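Local coordinates for fimbrin (PDB 1RT8), which binds and cross-links actin filaments, and contributes to cell polarity, cytokinesis, mating and spore formation in fission yeast, at residues Tyr237-Pro240 against Thr241-Val244; Lys322-Pro325 against Asn326-Asn329; Ile303-Phe306 against Phe307-Leu310. All blocks are in the same frame, centred on the assembly; numbering follows the deposited sequence.

Contact 1 (Tyr237-Pro240 against Thr241-Val244); sequences YLTP and TAMV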
# COMPACT_ATOMS: atom_id res chain seq x y z
N TYR A 237 -9.42 -4.78 -19.63
CA TYR A 237 -8.99 -3.39 -19.46
C TYR A 237 -8.67 -2.57 -20.71
O TYR A 237 -9.11 -1.42 -20.83
CB TYR A 237 -7.75 -3.31 -18.55
CG TYR A 237 -7.92 -3.90 -17.18
CD1 TYR A 237 -7.59 -5.23 -16.93
CD2 TYR A 237 -8.38 -3.13 -16.11
CE1 TYR A 237 -7.71 -5.78 -15.65
CE2 TYR A 237 -8.51 -3.66 -14.83
CZ TYR A 237 -8.18 -4.99 -14.61
OH TYR A 237 -8.31 -5.53 -13.34
N LEU A 238 -7.90 -3.15 -21.62
CA LEU A 238 -7.46 -2.45 -22.83
C LEU A 238 -8.39 -2.47 -24.04
O LEU A 238 -8.97 -3.50 -24.39
CB LEU A 238 -6.09 -3.01 -23.24
CG LEU A 238 -5.23 -2.22 -24.23
CD1 LEU A 238 -4.91 -0.85 -23.66
CD2 LEU A 238 -3.95 -3.00 -24.51
N THR A 239 -8.52 -1.32 -24.69
CA THR A 239 -9.34 -1.19 -25.89
C THR A 239 -8.42 -0.77 -27.03
O THR A 239 -7.32 -0.25 -26.80
CB THR A 239 -10.42 -0.12 -25.73
OG1 THR A 239 -9.79 1.16 -25.52
CG2 THR A 239 -11.34 -0.45 -24.57
N PRO A 240 -8.85 -0.98 -28.28
CA PRO A 240 -8.02 -0.59 -29.43
C PRO A 240 -7.56 0.85 -29.35
O PRO A 240 -6.39 1.16 -29.58
CB PRO A 240 -8.94 -0.84 -30.61
CG PRO A 240 -9.77 -2.00 -30.15
CD PRO A 240 -10.11 -1.58 -28.73
N THR A 241 -8.49 1.74 -29.00
CA THR A 241 -8.19 3.17 -28.89
C THR A 241 -7.28 3.49 -27.70
O THR A 241 -6.41 4.35 -27.79
CB THR A 241 -9.49 4.00 -28.78
OG1 THR A 241 -10.38 3.39 -27.84
CG2 THR A 241 -10.19 4.10 -30.14
N ALA A 242 -7.48 2.79 -26.59
CA ALA A 242 -6.65 3.01 -25.40
C ALA A 242 -5.24 2.51 -25.67
O ALA A 242 -4.26 3.04 -25.13
CB ALA A 242 -7.24 2.30 -24.19
N MET A 243 -5.13 1.48 -26.51
CA MET A 243 -3.83 0.93 -26.85
C MET A 243 -3.03 1.92 -27.68
O MET A 243 -1.89 2.26 -27.35
CB MET A 243 -3.97 -0.36 -27.66
CG MET A 243 -2.62 -0.96 -28.04
SD MET A 243 -2.71 -2.38 -29.13
CE MET A 243 -3.46 -3.55 -28.08
N VAL A 244 -3.63 2.37 -28.78
CA VAL A 244 -3.00 3.31 -29.69
C VAL A 244 -2.72 4.64 -28.99
O VAL A 244 -1.77 5.35 -29.34
CB VAL A 244 -3.88 3.56 -30.92
CG1 VAL A 244 -3.29 4.66 -31.79
CG2 VAL A 244 -4.00 2.27 -31.73

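Contact 2 (Lys322-Pro325 against Asn326-Asn329); sequences KITP and NTVN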
# COMPACT_ATOMS: atom_id res chain seq x y z
N LYS A 322 11.14 16.23 6.41
CA LYS A 322 9.69 16.09 6.28
C LYS A 322 9.03 16.22 7.64
O LYS A 322 7.93 16.74 7.77
CB LYS A 322 9.33 14.73 5.68
CG LYS A 322 9.84 14.50 4.27
CD LYS A 322 9.06 15.30 3.24
CE LYS A 322 9.48 14.91 1.83
NZ LYS A 322 8.71 15.64 0.79
N ILE A 323 9.73 15.74 8.66
CA ILE A 323 9.24 15.78 10.03
C ILE A 323 9.50 17.14 10.67
O ILE A 323 8.70 17.62 11.47
CB ILE A 323 9.92 14.68 10.89
CG1 ILE A 323 9.55 13.29 10.35
CG2 ILE A 323 9.49 14.80 12.35
CD1 ILE A 323 10.29 12.16 11.02
N THR A 324 10.62 17.75 10.31
CA THR A 324 11.00 19.06 10.84
C THR A 324 11.65 19.88 9.73
O THR A 324 12.86 19.81 9.53
CB THR A 324 12.01 18.94 12.00
OG1 THR A 324 11.54 17.98 12.95
CG2 THR A 324 12.18 20.28 12.70
N PRO A 325 10.86 20.67 9.00
CA PRO A 325 11.38 21.50 7.91
C PRO A 325 12.58 22.33 8.34
O PRO A 325 12.66 22.78 9.49
CB PRO A 325 10.19 22.35 7.54
CG PRO A 325 9.04 21.42 7.79
CD PRO A 325 9.40 20.83 9.13
N ASN A 326 13.51 22.51 7.42
CA ASN A 326 14.73 23.28 7.66
C ASN A 326 15.65 22.65 8.70
O ASN A 326 16.32 23.36 9.46
CB ASN A 326 14.40 24.71 8.09
CG ASN A 326 13.79 25.52 6.98
OD1 ASN A 326 14.25 25.47 5.83
ND2 ASN A 326 12.76 26.29 7.31
N THR A 327 15.69 21.33 8.75
CA THR A 327 16.57 20.66 9.70
C THR A 327 17.88 20.34 8.99
O THR A 327 18.96 20.48 9.57
CB THR A 327 15.95 19.33 10.21
OG1 THR A 327 14.85 19.62 11.07
CG2 THR A 327 16.99 18.51 10.97
N VAL A 328 17.78 19.95 7.73
CA VAL A 328 18.94 19.58 6.95
C VAL A 328 19.53 20.66 6.04
O VAL A 328 18.82 21.32 5.28
CB VAL A 328 18.61 18.34 6.07
CG1 VAL A 328 19.84 17.89 5.31
CG2 VAL A 328 18.09 17.22 6.96
N ASN A 329 20.84 20.84 6.13
CA ASN A 329 21.54 21.79 5.28
C ASN A 329 21.99 20.95 4.09
O ASN A 329 23.05 20.32 4.12
CB ASN A 329 22.77 22.35 5.98
CG ASN A 329 23.57 23.30 5.09
OD1 ASN A 329 24.55 23.91 5.53
ND2 ASN A 329 23.16 23.42 3.84

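Contact 3 (Ile303-Phe306 against Phe307-Leu310); sequences IHDF and FNNL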
# COMPACT_ATOMS: atom_id res chain seq x y z
N ILE A 303 10.73 3.51 -1.05
CA ILE A 303 11.52 2.37 -0.60
C ILE A 303 10.91 1.02 -0.99
O ILE A 303 9.70 0.81 -0.83
CB ILE A 303 11.67 2.39 0.94
CG1 ILE A 303 12.36 3.67 1.38
CG2 ILE A 303 12.41 1.14 1.40
CD1 ILE A 303 12.14 3.98 2.83
N HIS A 304 11.74 0.11 -1.48
CA HIS A 304 11.27 -1.23 -1.84
C HIS A 304 12.20 -2.29 -1.27
O HIS A 304 11.95 -3.49 -1.38
CB HIS A 304 11.16 -1.35 -3.37
CG HIS A 304 10.07 -0.51 -3.96
ND1 HIS A 304 8.74 -0.83 -3.83
CD2 HIS A 304 10.11 0.69 -4.60
CE1 HIS A 304 8.00 0.13 -4.36
NE2 HIS A 304 8.80 1.06 -4.84
N ASP A 305 13.26 -1.81 -0.63
CA ASP A 305 14.27 -2.67 -0.00
C ASP A 305 14.91 -1.88 1.15
O ASP A 305 15.94 -1.22 0.97
CB ASP A 305 15.34 -3.07 -1.04
CG ASP A 305 16.26 -4.17 -0.53
OD1 ASP A 305 16.17 -4.49 0.66
OD2 ASP A 305 17.06 -4.70 -1.33
N PHE A 306 14.27 -1.95 2.31
CA PHE A 306 14.68 -1.24 3.52
C PHE A 306 16.16 -1.39 3.90
O PHE A 306 16.81 -0.42 4.30
CB PHE A 306 13.81 -1.71 4.70
CG PHE A 306 14.11 -1.01 6.01
CD1 PHE A 306 13.46 0.17 6.36
CD2 PHE A 306 15.00 -1.57 6.93
CE1 PHE A 306 13.70 0.78 7.60
CE2 PHE A 306 15.24 -0.97 8.17
CZ PHE A 306 14.59 0.21 8.50
N PHE A 307 16.69 -2.60 3.80
CA PHE A 307 18.07 -2.84 4.19
C PHE A 307 19.14 -2.43 3.19
O PHE A 307 20.33 -2.69 3.41
CB PHE A 307 18.24 -4.30 4.60
CG PHE A 307 17.44 -4.67 5.82
CD1 PHE A 307 16.32 -5.47 5.72
CD2 PHE A 307 17.79 -4.14 7.07
CE1 PHE A 307 15.55 -5.74 6.85
CE2 PHE A 307 17.02 -4.41 8.19
CZ PHE A 307 15.90 -5.21 8.08
N ASN A 308 18.74 -1.78 2.10
CA ASN A 308 19.70 -1.29 1.12
C ASN A 308 19.39 0.14 0.69
O ASN A 308 20.31 0.91 0.40
CB ASN A 308 19.74 -2.19 -0.12
CG ASN A 308 20.52 -3.48 0.11
OD1 ASN A 308 21.73 -3.45 0.37
ND2 ASN A 308 19.83 -4.62 0.03
N ASN A 309 18.12 0.51 0.69
CA ASN A 309 17.72 1.85 0.26
C ASN A 309 18.09 3.01 1.19
O ASN A 309 17.94 4.17 0.80
CB ASN A 309 16.21 1.90 -0.01
CG ASN A 309 15.76 0.91 -1.08
OD1 ASN A 309 16.57 0.38 -1.85
ND2 ASN A 309 14.46 0.67 -1.13
N LEU A 310 18.57 2.73 2.40
CA LEU A 310 18.93 3.81 3.34
C LEU A 310 20.44 3.96 3.49
O LEU A 310 20.91 4.81 4.25
CB LEU A 310 18.35 3.54 4.74
CG LEU A 310 16.86 3.20 4.85
CD1 LEU A 310 16.43 3.20 6.31
CD2 LEU A 310 16.07 4.21 4.08

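Contact 1 (Tyr237-Pro240 against Thr241-Val244)
Leu238 and Met243 meet across the first turn of helix 240-244, one residue before and four residues after the N-cap Thr239, and so form a hydrophobic staple. The tight part of this helix start is the staple itself. The two side chains cross at about a right angle, and Leu238 CD2 lies 3.6 Å from Met243 CE. Met243 leaves the backbone extended, with CG anti to its N, and then bends at the sulfur (chi3 -67°), which carries the terminal methyl back to the leucine. The other leucine branch packs along the helix, CD1 lying 4.0 Å from Ala242 CB. Leu238, Ala242 and Met243 are all buried, and Tyr196 of helix 194-203 touches both ends of the staple. A serine in place of Leu238 would probably leave Met243 CE without its apolar mate and open a gap beside Tyr196.

The polar side is more open to solvent at Thr241, and is held by hydrogen bonds rather than by close apolar packing. The partner of Thr241 is not in the turn: Thr241 OG1 is hydrogen-bonded to Glu12 OE2 on helix 11-25, while Glu12 OE1 takes Thr239 OG1. One carboxylate thus holds both hydroxyls and joins this turn to the first calponin-homology range. Thr239 turns OG1 between its own backbone N and carbonyl carbon (chi1 62°), over the start of the helix, where it accepts from Ala242 N at 3.0 Å. The next amide is taken by the backbone: Met243 N donates to Thr239 O at 2.8 Å. Pro240, as the first helical residue, has no N-H to leave without an acceptor. Its carbonyl accepts from Val244 N, and Val244 CG2 rests 3.4 Å from that same Pro240 O.

Contact 2 (Lys322-Pro325 against Asn326-Asn329)
Thr324 and Thr327 are the end residues (i and i+3) of a type II beta turn, with Pro325 (psi 145°, extended) and Asn326 (phi 65°, left-handed) at its corners, and the CA atoms of Thr324 and Thr327 come within 5.9 Å. Helix 314-323 ends immediately before it, for Thr324 is the first residue to leave helical angles. The side chain that fastens the turn is Thr327. With OG1 anti to its own carbonyl carbon and beside its backbone N, this residue directs the hydroxyl inward, back to the residue that opens the turn. Thr327 OG1 donates to Thr324 O at 2.5 Å, a very short separation whose exact value deserves caution. The donor does not approach end-on but stands 27° away from the carbonyl plane.

The same hydroxyl oxygen is flanked by carbon. Thr324 CG2, set anti to its backbone N, lies 3.2 Å from Thr327 OG1, so that the methyl branch, rather than the hydroxyl branch, of the first threonine faces the second. The two side chains meet at a slant. On the outer bend the packing is thin: Pro325 and Asn326 are both exposed, and Asn326 makes its approach through CB, 3.0 Å from Pro325 O, as the left-handed backbone brings them together. Proline suits the extended corner, since its ring already fixes phi near the value needed there.

Asp321 OD1, on the last turn of helix 314-323, accepts from both Thr327 N and Val328 N and so ties the chain leaving the turn back to that helix. The turn sits at the surface between helices: Ile323 packs on Met389 and Asn393 of helix 379-397, whereas Thr327 rests on Leu358 of helix 345-361, and buried Val328 lies against Leu358 and Tyr354 of that helix.

Contact 3 (Ile303-Phe306 against Phe307-Leu310)
Phe306 places its ring anti to the backbone N (chi1 -178°), whereas Phe307 turns its own beside the N (chi1 -64°), and these unlike torsions let two successive residues form a T-shaped, edge-to-face pair at the start of short, weakly bonded helix 306-309 in the third calponin-homology range. The ring planes stand at 85°. Phe306 presents its edge, and Phe307 offers a face that receives it. Leu310, four residues on from Phe306 and just past the helix, covers a face of the Phe306 ring in a CH-pi contact: CD1 lies 4.3 Å from the centroid of that ring. Its other methyl, Leu310 CD2, reaches Ile303 CD1 at 4.1 Å, closing an apolar patch that helix 379-397 continues through Thr382, Leu383 and Val386 against Phe306. Phe307 is further engaged by Arg379 in a cation-pi interaction.

The polar work falls to Asp305. Its carbonyl grips two amides: Asn309 N donates at 2.8 Å to Asp305 O nearly along the carbonyl direction, and Asn308 N reaches the same oxygen at 3.1 Å from well above the carbonyl plane. The side chains repeat the link, Asn308 ND2 donating to Asp305 OD2 at 3.1 Å. This bond lies near the amide plane; the donor lies above the carboxylate plane, and the two flat groups are nearly perpendicular. Asp305 is thus tied to Asn308 through both backbone and side chain, which is likely to limit rotation of the carboxylate. On the aromatic side, Phe306 CD2 stands 3.7 Å above the centre of the Phe307 ring.

Read from the N terminus, the three contacts come in series as contact 1, contact 3 and contact 2; none encloses or crosses another. Contact 1 ends the loop after helix 218-230 and starts helix 240-244 in the second calponin-homology range, within actin-binding region 1. Contacts 3 and 2 belong to the third range, in actin-binding region 2: residues 303-310 end the loop after helix 282-296 and lead into helix 306-309, while residues 322-329 turn the chain out of the succeeding helix 314-323. Their centres are 21 Å apart, and both pack against helix 379-397, whereas contact 1 lies 36 Å or more, centre to centre, from either.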